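PDB 6QE6: tRNA (Adenine(22)-N(1))-methyltransferase from Mycoplasma capricolum subsp. capricolum, which probably methylates N1 of adenine 22 in tRNA, and is seen here with S-adenosyl-L-homocysteine, the product left by its methyl donor. Local coordinates for residues 95-106 with 123-134; 43-51 with 64-75. All coordinates share one frame; numbering follows the deposited sequence.

Interaction 1 (95-106 with 123-134); sequences GLEFVKNKEILN and ILKNDHQKISNY. With SAH (S-adenosyl-L-homocysteine), chain C.
Gly95 and Ile123 lie 5.2 Å apart between CA atoms; the backbones then separate to 7.2 Å between the CA atoms of Val99 and His128 and close to 4.5 Å between those of Asn106 and Lys130. The contact belongs to the Rossmann-like methyltransferase fold: 95-106 lies in the loop between strands 88-92 and 109-115, whereas the segment 123-134 runs from the end of helix 117-124 into strand 133-138. Each is folded by type I turns, Asn101 to Ile104 in one, Leu124 to Asp127 and His128 to Ile131 in the other. Next to the cofactor, Gly95 N donates to SAH N1, while CD1 of Ile123 approaches SAH N6 at 3.8 Å. Leu96 carries the apolar middle. Its CG meets Ile123 CG2 at 3.8 Å, the two side chains roughly perpendicular, and its CD1 reaches Ile131 CD1 and the edge of the Tyr134 ring. A water ties Leu96 N to Ile123 O and Asn126 ND2. Val99 CG1 lies against the methylenes of Lys130, 3.7 Å from CD, and touches CB of His128. The Lys130 chain is extended beyond CG, which carries its ammonium group past Val99 into a cluster of backbone carbonyls. There NZ donates to Val99 O at 3.1 Å, almost in line with the carbonyl bond (168°), and to Ile104 O at 2.8 Å with a C=O...N angle of 141°, while a water bound to Lys100 O accepts from the same NZ.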
loop_
_atom_site.group_PDB
_atom_site.type_symbol
_atom_site.label_atom_id
_atom_site.label_comp_id
_atom_site.label_asym_id
_atom_site.label_seq_id
_atom_site.Cartn_x
_atom_site.Cartn_y
_atom_site.Cartn_z
ATOM N N GLY A 95 6.378 -11.722 5.608
ATOM C CA GLY A 95 6.640 -10.294 5.528
ATOM C C GLY A 95 8.130 -9.999 5.398
ATOM O O GLY A 95 8.807 -10.448 4.462
ATOM N N LEU A 96 8.672 -9.250 6.350
ATOM C CA LEU A 96 10.025 -8.727 6.234
ATOM C C LEU A 96 11.038 -9.500 7.063
ATOM O O LEU A 96 12.160 -9.020 7.243
ATOM C CB LEU A 96 10.042 -7.257 6.635
ATOM C CG LEU A 96 9.190 -6.392 5.716
ATOM C CD1 LEU A 96 9.364 -4.935 6.087
ATOM C CD2 LEU A 96 9.530 -6.651 4.239
ATOM N N GLU A 97 10.666 -10.677 7.576
ATOM C CA GLU A 97 11.572 -11.424 8.442
ATOM C C GLU A 97 12.857 -11.794 7.720
ATOM O O GLU A 97 13.916 -11.862 8.349
ATOM C CB GLU A 97 10.884 -12.683 8.976
ATOM C CG GLU A 97 9.922 -12.418 10.130
ATOM C CD GLU A 97 9.102 -13.653 10.513
ATOM O OE1 GLU A 97 9.376 -14.738 9.953
ATOM O OE2 GLU A 97 8.175 -13.538 11.356
ATOM N N PHE A 98 12.787 -11.997 6.401
ATOM C CA PHE A 98 13.955 -12.394 5.631
ATOM C C PHE A 98 15.004 -11.286 5.532
ATOM O O PHE A 98 16.185 -11.579 5.309
ATOM C CB PHE A 98 13.525 -12.814 4.232
ATOM C CG PHE A 98 13.237 -11.654 3.312
ATOM C CD1 PHE A 98 11.992 -11.036 3.322
ATOM C CD2 PHE A 98 14.206 -11.186 2.435
ATOM C CE1 PHE A 98 11.727 -9.977 2.479
ATOM C CE2 PHE A 98 13.947 -10.119 1.596
ATOM C CZ PHE A 98 12.714 -9.515 1.618
ATOM N N VAL A 99 14.604 -10.016 5.653
ATOM C CA VAL A 99 15.542 -8.927 5.386
ATOM C C VAL A 99 16.715 -8.920 6.364
ATOM O O VAL A 99 17.783 -8.407 6.031
ATOM C CB VAL A 99 14.805 -7.572 5.393
ATOM C CG1 VAL A 99 15.761 -6.428 5.078
ATOM C CG2 VAL A 99 13.644 -7.592 4.385
ATOM N N LYS A 100 16.549 -9.493 7.562
ATOM C CA LYS A 100 17.664 -9.618 8.498
ATOM C C LYS A 100 18.873 -10.311 7.866
ATOM O O LYS A 100 20.018 -9.936 8.144
ATOM C CB LYS A 100 17.215 -10.395 9.742
ATOM C CG LYS A 100 16.679 -9.550 10.877
ATOM C CD LYS A 100 15.864 -10.402 11.866
ATOM C CE LYS A 100 14.357 -10.373 11.533
ATOM N NZ LYS A 100 13.722 -9.006 11.647
ATOM N N ASN A 101 18.634 -11.292 6.993
ATOM C CA ASN A 101 19.675 -12.190 6.491
ATOM C C ASN A 101 20.804 -11.452 5.780
ATOM O O ASN A 101 20.607 -10.398 5.166
ATOM C CB ASN A 101 19.067 -13.210 5.535
ATOM C CG ASN A 101 18.026 -14.054 6.200
ATOM O OD1 ASN A 101 17.905 -14.036 7.421
ATOM N ND2 ASN A 101 17.270 -14.808 5.411
ATOM N N LYS A 102 21.992 -12.068 5.819
ATOM C CA LYS A 102 23.231 -11.390 5.431
ATOM C C LYS A 102 23.359 -11.233 3.917
ATOM O O LYS A 102 24.043 -10.319 3.448
ATOM C CB LYS A 102 24.445 -12.153 5.983
ATOM C CG LYS A 102 24.286 -12.777 7.395
ATOM C CD LYS A 102 23.507 -11.880 8.386
ATOM C CE LYS A 102 23.622 -12.364 9.835
ATOM N NZ LYS A 102 23.834 -11.233 10.791
ATOM N N GLU A 103 22.717 -12.106 3.143
ATOM C CA GLU A 103 22.769 -12.069 1.684
ATOM C C GLU A 103 21.722 -11.147 1.057
ATOM O O GLU A 103 21.821 -10.844 -0.137
ATOM C CB GLU A 103 22.603 -13.488 1.127
ATOM C CG GLU A 103 21.199 -14.081 1.303
ATOM C CD GLU A 103 21.003 -14.817 2.643
ATOM O OE1 GLU A 103 22.010 -15.025 3.375
ATOM O OE2 GLU A 103 19.832 -15.198 2.945
ATOM N N ILE A 104 20.729 -10.693 1.819
ATOM C CA ILE A 104 19.792 -9.695 1.311
ATOM C C ILE A 104 20.494 -8.345 1.263
ATOM O O ILE A 104 20.996 -7.856 2.284
ATOM C CB ILE A 104 18.529 -9.635 2.178
ATOM C CG1 ILE A 104 17.896 -11.019 2.271
ATOM C CG2 ILE A 104 17.536 -8.670 1.580
ATOM C CD1 ILE A 104 17.707 -11.655 0.941
ATOM N N LEU A 105 20.547 -7.744 0.072
ATOM C CA LEU A 105 21.159 -6.433 -0.093
ATOM C C LEU A 105 20.209 -5.324 0.357
ATOM O O LEU A 105 19.010 -5.537 0.567
ATOM C CB LEU A 105 21.538 -6.162 -1.548
ATOM C CG LEU A 105 22.260 -7.144 -2.458
ATOM C CD1 LEU A 105 22.459 -6.438 -3.784
ATOM C CD2 LEU A 105 23.587 -7.601 -1.874
ATOM N N ASN A 106 20.769 -4.118 0.483
ATOM C CA ASN A 106 19.957 -2.921 0.661
ATOM C C ASN A 106 18.879 -2.847 -0.410
ATOM O O ASN A 106 19.145 -3.073 -1.595
ATOM C CB ASN A 106 20.827 -1.671 0.586
ATOM C CG ASN A 106 21.614 -1.440 1.836
ATOM O OD1 ASN A 106 21.435 -2.132 2.833
ATOM N ND2 ASN A 106 22.492 -0.453 1.800
ATOM N N ILE A 123 3.229 -6.393 9.224
ATOM C CA ILE A 123 4.467 -6.607 8.478
ATOM C C ILE A 123 5.454 -5.470 8.727
ATOM O O ILE A 123 6.668 -5.697 8.861
ATOM C CB ILE A 123 4.154 -6.771 6.983
ATOM C CG1 ILE A 123 3.348 -8.060 6.775
ATOM C CG2 ILE A 123 5.451 -6.717 6.134
ATOM C CD1 ILE A 123 3.042 -8.358 5.327
ATOM N N LEU A 124 4.955 -4.232 8.828
ATOM C CA LEU A 124 5.861 -3.105 9.013
ATOM C C LEU A 124 6.556 -3.102 10.375
ATOM O O LEU A 124 7.554 -2.383 10.538
ATOM C CB LEU A 124 5.107 -1.792 8.789
ATOM C CG LEU A 124 4.702 -1.584 7.335
ATOM C CD1 LEU A 124 3.809 -0.363 7.168
ATOM C CD2 LEU A 124 5.958 -1.457 6.495
ATOM N N LYS A 125 6.085 -3.896 11.343
ATOM C CA LYS A 125 6.806 -4.015 12.610
ATOM C C LYS A 125 8.259 -4.457 12.411
ATOM O O LYS A 125 9.129 -4.115 13.227
ATOM C CB LYS A 125 6.082 -4.980 13.560
ATOM C CG LYS A 125 4.689 -4.500 14.015
ATOM C CD LYS A 125 4.704 -2.999 14.368
ATOM C CE LYS A 125 3.475 -2.247 13.814
ATOM N NZ LYS A 125 2.164 -2.589 14.500
ATOM N N ASN A 126 8.546 -5.206 11.343
ATOM C CA ASN A 126 9.904 -5.633 11.026
ATOM C C ASN A 126 10.569 -4.742 9.986
ATOM O O ASN A 126 11.416 -5.216 9.218
ATOM C CB ASN A 126 9.919 -7.079 10.549
ATOM C CG ASN A 126 9.777 -8.047 11.684
ATOM O OD1 ASN A 126 10.202 -7.756 12.795
ATOM N ND2 ASN A 126 9.166 -9.197 11.425
ATOM N N ASP A 127 10.201 -3.464 9.939
ATOM C CA ASP A 127 10.932 -2.528 9.100
ATOM C C ASP A 127 12.407 -2.541 9.494
ATOM O O ASP A 127 12.760 -2.705 10.663
ATOM C CB ASP A 127 10.331 -1.124 9.233
ATOM C CG ASP A 127 10.962 -0.103 8.281
ATOM O OD1 ASP A 127 11.378 -0.467 7.154
ATOM O OD2 ASP A 127 11.028 1.086 8.671
ATOM N N HIS A 128 13.270 -2.381 8.504
ATOM C CA HIS A 128 14.691 -2.608 8.670
ATOM C C HIS A 128 15.429 -1.479 7.973
ATOM O O HIS A 128 14.916 -0.873 7.025
ATOM C CB HIS A 128 15.070 -3.992 8.107
ATOM C CG HIS A 128 16.424 -4.476 8.518
ATOM N ND1 HIS A 128 17.591 -3.996 7.953
ATOM C CD2 HIS A 128 16.798 -5.431 9.404
ATOM C CE1 HIS A 128 18.626 -4.612 8.499
ATOM N NE2 HIS A 128 18.173 -5.487 9.381
ATOM N N GLN A 129 16.634 -1.186 8.464
ATOM C CA GLN A 129 17.406 -0.085 7.908
ATOM C C GLN A 129 17.893 -0.372 6.488
ATOM O O GLN A 129 18.265 0.563 5.772
ATOM C CB GLN A 129 18.571 0.242 8.841
ATOM C CG GLN A 129 19.878 -0.452 8.479
ATOM C CD GLN A 129 20.703 0.355 7.474
ATOM O OE1 GLN A 129 20.614 1.590 7.444
ATOM N NE2 GLN A 129 21.493 -0.342 6.634
ATOM N N LYS A 130 17.879 -1.638 6.054
ATOM C CA LYS A 130 18.171 -1.960 4.660
ATOM C C LYS A 130 17.144 -1.393 3.684
ATOM O O LYS A 130 17.436 -1.293 2.488
ATOM C CB LYS A 130 18.235 -3.473 4.470
ATOM C CG LYS A 130 19.405 -4.149 5.162
ATOM C CD LYS A 130 19.343 -5.635 4.943
ATOM C CE LYS A 130 20.592 -6.310 5.434
ATOM N NZ LYS A 130 20.613 -7.753 5.078
ATOM N N ILE A 131 15.951 -1.031 4.152
ATOM C CA ILE A 131 14.839 -0.650 3.281
ATOM C C ILE A 131 14.734 0.867 3.224
ATOM O O ILE A 131 14.680 1.532 4.268
ATOM C CB ILE A 131 13.516 -1.253 3.780
ATOM C CG1 ILE A 131 13.580 -2.778 3.747
ATOM C CG2 ILE A 131 12.363 -0.681 2.991
ATOM C CD1 ILE A 131 12.770 -3.422 4.843
ATOM N N SER A 132 14.660 1.418 2.010
ATOM C CA SER A 132 14.591 2.867 1.852
ATOM C C SER A 132 13.188 3.402 1.590
ATOM O O SER A 132 12.910 4.538 1.967
ATOM C CB SER A 132 15.516 3.327 0.715
ATOM O OG SER A 132 16.841 3.475 1.186
ATOM N N ASN A 133 12.317 2.645 0.920
ATOM C CA ASN A 133 11.012 3.150 0.516
ATOM C C ASN A 133 10.010 2.011 0.489
ATOM O O ASN A 133 10.358 0.869 0.194
ATOM C CB ASN A 133 10.998 3.782 -0.875
ATOM C CG ASN A 133 11.978 4.894 -1.024
ATOM O OD1 ASN A 133 11.697 6.041 -0.666
ATOM N ND2 ASN A 133 13.139 4.576 -1.583
ATOM N N TYR A 134 8.761 2.339 0.789
ATOM C CA TYR A 134 7.657 1.419 0.616
ATOM C C TYR A 134 6.734 1.976 -0.446
ATOM O O TYR A 134 6.488 3.185 -0.493
ATOM C CB TYR A 134 6.872 1.214 1.910
ATOM C CG TYR A 134 7.647 0.470 2.959
ATOM C CD1 TYR A 134 7.647 -0.920 2.988
ATOM C CD2 TYR A 134 8.396 1.155 3.914
ATOM C CE1 TYR A 134 8.361 -1.606 3.932
ATOM C CE2 TYR A 134 9.109 0.473 4.869
ATOM C CZ TYR A 134 9.090 -0.902 4.877
ATOM O OH TYR A 134 9.800 -1.585 5.834
HETATM N N SAH C . 0.908 -9.145 -5.005
HETATM C CA SAH C . -0.222 -9.619 -5.798
HETATM C CB SAH C . -0.937 -10.778 -5.087
HETATM C CG SAH C . -1.656 -10.451 -3.777
HETATM S SD SAH C . -2.571 -11.878 -3.134
HETATM C C SAH C . -1.215 -8.492 -6.094
HETATM O O SAH C . -1.235 -7.466 -5.405
HETATM O OXT SAH C . -2.025 -8.581 -7.025
HETATM C "C5'" SAH C . -1.779 -11.727 -1.516
HETATM C "C4'" SAH C . -0.525 -12.589 -1.412
HETATM O "O4'" SAH C . 0.165 -12.254 -0.231
HETATM C "C3'" SAH C . -0.842 -14.069 -1.300
HETATM O "O3'" SAH C . -0.084 -14.783 -2.249
HETATM C "C2'" SAH C . -0.411 -14.461 0.103
HETATM O "O2'" SAH C . 0.140 -15.749 0.082
HETATM C "C1'" SAH C . 0.620 -13.405 0.433
HETATM N N9 SAH C . 0.713 -13.096 1.861
HETATM C C8 SAH C . -0.309 -13.012 2.761
HETATM N N7 SAH C . 0.227 -12.684 3.969
HETATM C C5 SAH C . 1.552 -12.555 3.843
HETATM C C6 SAH C . 2.551 -12.248 4.753
HETATM N N6 SAH C . 2.261 -12.008 6.030
HETATM N N1 SAH C . 3.855 -12.198 4.318
HETATM C C2 SAH C . 4.167 -12.441 2.995
HETATM N N3 SAH C . 3.161 -12.747 2.103
HETATM C C4 SAH C . 1.876 -12.803 2.522
HETATM O O HOH W 1 7.665 -8.762 8.546
HETATM O O HOH W 2 22.015 -8.525 7.229
HETATM O O HOH W 3 23.984 -8.204 5.064
#

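Interaction 2 (43-51 with 64-75); sequences GTDHAYLPI and ACDINQKPLNIA. With SAH (S-adenosyl-L-homocysteine), chain C.
Cys65 O receives Thr44 N at 2.8 Å with a nearly straight N-H...O angle of 165°, and Gly43 N adds a weak bond to the same oxygen. One residue on, Asp45 N reaches Asp66 OD2 at 3.3 Å through that oxygen's anti lone pair. The Asp66 carboxylate also grips the cofactor ribose with both oxygens, OD1 taking SAH O2' at 2.7 Å and OD2 taking SAH O3' at 2.9 Å. Gly43 O accepts from the amino nitrogen of SAH. This is the Rossmann-like cofactor site: a glycine-containing loop follows strand 36-42, and an acidic residue ends the next strand of the beta-alpha-beta unit, 59-66, to bind the ribose diol. Asp66 is steadied in turn by an Asx turn, Asn68 N donating to OD1, and Asn68 caps helix 69-81 by accepting from Lys70 N. Beyond the polar shell, the methyl CG2 of Thr44 packs on Ala64 while its OG1 is hydrogen-bonded to Asp41 OD2. Ala47 CB sits 3.7 Å from Ala75 CB and also touches Ala64 CB, which Pro50 CG meets from helix 48-55. Towards the outside, Ile74 lays CG2 over the centre of one face of the His46 ring, a CH-pi contact 3.5 Å from the centroid and 12° off the ring normal. With CG1 anti to the carbonyl carbon (chi1 -47°), Ile74 has CG2 anti to its backbone N, the branch that covers the imidazole.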
loop_
_atom_site.group_PDB
_atom_site.type_symbol
_atom_site.label_atom_id
_atom_site.label_comp_id
_atom_site.label_asym_id
_atom_site.label_seq_id
_atom_site.Cartn_x
_atom_site.Cartn_y
_atom_site.Cartn_z
ATOM N N GLY A 43 4.410 -10.695 -0.641
ATOM C CA GLY A 43 3.156 -11.264 -1.113
ATOM C C GLY A 43 3.072 -11.331 -2.624
ATOM O O GLY A 43 2.038 -10.983 -3.214
ATOM N N THR A 44 4.142 -11.784 -3.269
ATOM C CA THR A 44 4.318 -11.601 -4.702
ATOM C C THR A 44 3.410 -12.498 -5.530
ATOM O O THR A 44 3.244 -12.242 -6.727
ATOM C CB THR A 44 5.784 -11.860 -5.075
ATOM O OG1 THR A 44 6.026 -11.395 -6.402
ATOM C CG2 THR A 44 6.104 -13.342 -5.001
ATOM N N ASP A 45 2.825 -13.528 -4.925
ATOM C CA ASP A 45 1.945 -14.455 -5.627
ATOM C C ASP A 45 2.661 -15.086 -6.816
ATOM O O ASP A 45 3.453 -16.011 -6.631
ATOM C CB ASP A 45 0.669 -13.762 -6.082
ATOM C CG ASP A 45 -0.252 -14.701 -6.820
ATOM O OD1 ASP A 45 -0.407 -15.859 -6.366
ATOM O OD2 ASP A 45 -0.791 -14.295 -7.873
ATOM N N HIS A 46 2.417 -14.596 -8.035
ATOM C CA HIS A 46 3.026 -15.177 -9.229
ATOM C C HIS A 46 4.155 -14.323 -9.795
ATOM O O HIS A 46 4.582 -14.560 -10.933
ATOM C CB HIS A 46 1.972 -15.433 -10.311
ATOM C CG HIS A 46 1.123 -16.648 -10.055
ATOM N ND1 HIS A 46 0.324 -17.219 -11.026
ATOM C CD2 HIS A 46 0.946 -17.393 -8.935
ATOM C CE1 HIS A 46 -0.312 -18.258 -10.513
ATOM N NE2 HIS A 46 0.046 -18.385 -9.246
ATOM N N ALA A 47 4.645 -13.339 -9.034
ATOM C CA ALA A 47 5.887 -12.627 -9.334
ATOM C C ALA A 47 5.831 -11.863 -10.652
ATOM O O ALA A 47 6.878 -11.507 -11.201
ATOM C CB ALA A 47 7.088 -13.579 -9.340
ATOM N N TYR A 48 4.624 -11.600 -11.165
ATOM C CA TYR A 48 4.498 -10.812 -12.388
ATOM C C TYR A 48 4.975 -9.372 -12.198
ATOM O O TYR A 48 5.480 -8.764 -13.146
ATOM C CB TYR A 48 3.048 -10.845 -12.885
ATOM C CG TYR A 48 2.647 -12.170 -13.522
ATOM C CD1 TYR A 48 3.392 -12.716 -14.558
ATOM C CD2 TYR A 48 1.524 -12.868 -13.087
ATOM C CE1 TYR A 48 3.043 -13.922 -15.148
ATOM C CE2 TYR A 48 1.157 -14.076 -13.672
ATOM C CZ TYR A 48 1.926 -14.601 -14.706
ATOM O OH TYR A 48 1.582 -15.802 -15.305
ATOM N N LEU A 49 4.839 -8.804 -10.989
ATOM C CA LEU A 49 5.390 -7.466 -10.765
ATOM C C LEU A 49 6.918 -7.476 -10.743
ATOM O O LEU A 49 7.529 -6.647 -11.446
ATOM C CB LEU A 49 4.793 -6.845 -9.495
ATOM C CG LEU A 49 5.391 -5.506 -9.030
ATOM C CD1 LEU A 49 5.156 -4.414 -10.055
ATOM C CD2 LEU A 49 4.829 -5.064 -7.659
ATOM N N PRO A 50 7.600 -8.354 -9.986
ATOM C CA PRO A 50 9.066 -8.431 -10.134
ATOM C C PRO A 50 9.514 -8.682 -11.561
ATOM O O PRO A 50 10.474 -8.051 -12.021
ATOM C CB PRO A 50 9.449 -9.591 -9.204
ATOM C CG PRO A 50 8.420 -9.575 -8.148
ATOM C CD PRO A 50 7.136 -9.159 -8.839
ATOM N N ILE A 51 8.843 -9.594 -12.272
ATOM C CA ILE A 51 9.196 -9.887 -13.659
ATOM C C ILE A 51 9.072 -8.635 -14.520
ATOM O O ILE A 51 10.000 -8.271 -15.248
ATOM C CB ILE A 51 8.329 -11.044 -14.194
ATOM C CG1 ILE A 51 8.788 -12.372 -13.587
ATOM C CG2 ILE A 51 8.352 -11.100 -15.720
ATOM C CD1 ILE A 51 7.736 -13.443 -13.635
ATOM N N ALA A 64 11.320 -11.867 -4.686
ATOM C CA ALA A 64 9.902 -12.191 -4.870
ATOM C C ALA A 64 9.471 -13.082 -3.708
ATOM O O ALA A 64 9.736 -14.287 -3.709
ATOM C CB ALA A 64 9.665 -12.860 -6.217
ATOM N N CYS A 65 8.803 -12.484 -2.725
ATOM C CA CYS A 65 8.601 -13.082 -1.410
ATOM C C CYS A 65 7.145 -13.451 -1.186
ATOM O O CYS A 65 6.235 -12.723 -1.591
ATOM C CB CYS A 65 9.029 -12.128 -0.290
ATOM S SG CYS A 65 10.504 -11.143 -0.661
ATOM N N ASP A 66 6.937 -14.564 -0.500
ATOM C CA ASP A 66 5.608 -14.971 -0.099
ATOM C C ASP A 66 5.694 -15.787 1.186
ATOM O O ASP A 66 6.687 -16.466 1.459
ATOM C CB ASP A 66 4.905 -15.762 -1.207
ATOM C CG ASP A 66 3.386 -15.653 -1.120
ATOM O OD1 ASP A 66 2.827 -16.047 -0.075
ATOM O OD2 ASP A 66 2.751 -15.151 -2.074
ATOM N N ILE A 67 4.635 -15.699 1.981
ATOM C CA ILE A 67 4.538 -16.518 3.175
ATOM C C ILE A 67 4.153 -17.957 2.838
ATOM O O ILE A 67 4.384 -18.859 3.654
ATOM C CB ILE A 67 3.542 -15.848 4.140
ATOM C CG1 ILE A 67 3.669 -16.423 5.550
ATOM C CG2 ILE A 67 2.124 -15.932 3.598
ATOM C CD1 ILE A 67 2.847 -15.643 6.584
ATOM N N ASN A 68 3.609 -18.195 1.647
ATOM C CA ASN A 68 3.103 -19.501 1.230
ATOM C C ASN A 68 3.988 -20.049 0.113
ATOM O O ASN A 68 4.219 -19.367 -0.892
ATOM C CB ASN A 68 1.643 -19.388 0.761
ATOM C CG ASN A 68 1.012 -20.746 0.422
ATOM O OD1 ASN A 68 1.668 -21.787 0.494
ATOM N ND2 ASN A 68 -0.270 -20.730 0.038
ATOM N N GLN A 69 4.479 -21.280 0.289
ATOM C CA GLN A 69 5.344 -21.880 -0.723
ATOM C C GLN A 69 4.585 -22.191 -2.008
ATOM O O GLN A 69 5.174 -22.165 -3.098
ATOM C CB GLN A 69 5.989 -23.156 -0.176
ATOM C CG GLN A 69 6.943 -23.851 -1.146
ATOM C CD GLN A 69 8.128 -22.982 -1.523
ATOM O OE1 GLN A 69 8.810 -22.424 -0.653
ATOM N NE2 GLN A 69 8.372 -22.845 -2.827
ATOM N N LYS A 70 3.280 -22.464 -1.899
ATOM C CA LYS A 70 2.500 -22.916 -3.053
ATOM C C LYS A 70 2.583 -21.945 -4.228
ATOM O O LYS A 70 3.092 -22.339 -5.298
ATOM C CB LYS A 70 1.071 -23.194 -2.579
ATOM C CG LYS A 70 0.012 -23.442 -3.623
ATOM C CD LYS A 70 -1.287 -23.693 -2.876
ATOM C CE LYS A 70 -2.400 -24.215 -3.752
ATOM N NZ LYS A 70 -3.470 -24.830 -2.901
ATOM N N PRO A 71 2.165 -20.671 -4.106
ATOM C CA PRO A 71 2.301 -19.763 -5.255
ATOM C C PRO A 71 3.744 -19.444 -5.582
ATOM O O PRO A 71 4.042 -19.096 -6.729
ATOM C CB PRO A 71 1.533 -18.512 -4.808
ATOM C CG PRO A 71 1.687 -18.502 -3.346
ATOM C CD PRO A 71 1.689 -19.948 -2.908
ATOM N N LEU A 72 4.648 -19.564 -4.611
ATOM C CA LEU A 72 6.066 -19.348 -4.874
ATOM C C LEU A 72 6.614 -20.349 -5.887
ATOM O O LEU A 72 7.531 -20.022 -6.647
ATOM C CB LEU A 72 6.823 -19.425 -3.559
ATOM C CG LEU A 72 7.913 -18.390 -3.287
ATOM C CD1 LEU A 72 7.543 -17.010 -3.791
ATOM C CD2 LEU A 72 8.184 -18.355 -1.798
ATOM N N ASN A 73 6.051 -21.564 -5.936
ATOM C CA ASN A 73 6.462 -22.538 -6.945
ATOM C C ASN A 73 6.084 -22.076 -8.348
ATOM O O ASN A 73 6.847 -22.271 -9.304
ATOM C CB ASN A 73 5.819 -23.894 -6.663
ATOM C CG ASN A 73 6.294 -24.509 -5.379
ATOM O OD1 ASN A 73 7.490 -24.568 -5.115
ATOM N ND2 ASN A 73 5.352 -24.984 -4.567
ATOM N N ILE A 74 4.886 -21.507 -8.497
ATOM C CA ILE A 74 4.481 -20.929 -9.772
ATOM C C ILE A 74 5.354 -19.731 -10.113
ATOM O O ILE A 74 5.737 -19.532 -11.272
ATOM C CB ILE A 74 2.992 -20.552 -9.708
ATOM C CG1 ILE A 74 2.210 -21.719 -9.109
ATOM C CG2 ILE A 74 2.493 -20.123 -11.083
ATOM C CD1 ILE A 74 0.787 -21.391 -8.716
ATOM N N ALA A 75 5.687 -18.921 -9.104
ATOM C CA ALA A 75 6.550 -17.769 -9.326
ATOM C C ALA A 75 7.894 -18.187 -9.895
ATOM O O ALA A 75 8.414 -17.547 -10.814
ATOM C CB ALA A 75 6.740 -17.004 -8.019
HETATM N N SAH C . 0.908 -9.145 -5.005
HETATM C CA SAH C . -0.222 -9.619 -5.798
HETATM C CB SAH C . -0.937 -10.778 -5.087
HETATM C CG SAH C . -1.656 -10.451 -3.777
HETATM S SD SAH C . -2.571 -11.878 -3.134
HETATM C C SAH C . -1.215 -8.492 -6.094
HETATM O O SAH C . -1.235 -7.466 -5.405
HETATM O OXT SAH C . -2.025 -8.581 -7.025
HETATM C "C5'" SAH C . -1.779 -11.727 -1.516
HETATM C "C4'" SAH C . -0.525 -12.589 -1.412
HETATM O "O4'" SAH C . 0.165 -12.254 -0.231
HETATM C "C3'" SAH C . -0.842 -14.069 -1.300
HETATM O "O3'" SAH C . -0.084 -14.783 -2.249
HETATM C "C2'" SAH C . -0.411 -14.461 0.103
HETATM O "O2'" SAH C . 0.140 -15.749 0.082
HETATM C "C1'" SAH C . 0.620 -13.405 0.433
HETATM N N9 SAH C . 0.713 -13.096 1.861
HETATM C C8 SAH C . -0.309 -13.012 2.761
HETATM N N7 SAH C . 0.227 -12.684 3.969
HETATM C C5 SAH C . 1.552 -12.555 3.843
HETATM C C6 SAH C . 2.551 -12.248 4.753
HETATM N N6 SAH C . 2.261 -12.008 6.030
HETATM N N1 SAH C . 3.855 -12.198 4.318
HETATM C C2 SAH C . 4.167 -12.441 2.995
HETATM N N3 SAH C . 3.161 -12.747 2.103
HETATM C C4 SAH C . 1.876 -12.803 2.522
#

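Overall arrangement
Interactions 1 and 2, their centres about 17 Å apart, both border SAH. Interaction 1 meets the adenine, while interaction 2 holds the ribose hydroxyls and the amino group and shares the adenine through Ile67 of 64-75, whose CG2 lies 3.3 Å from SAH C4. The contacts also touch directly, Phe98 CE1 of interaction 1 packing 3.6 Å from Cys65 SG of interaction 2, and both reach the same mixed sheet. Both segments of interaction 2 precede those of interaction 1 in sequence. Asn94, which immediately precedes Gly95, is also hydrogen-bonded to SAH through OD1.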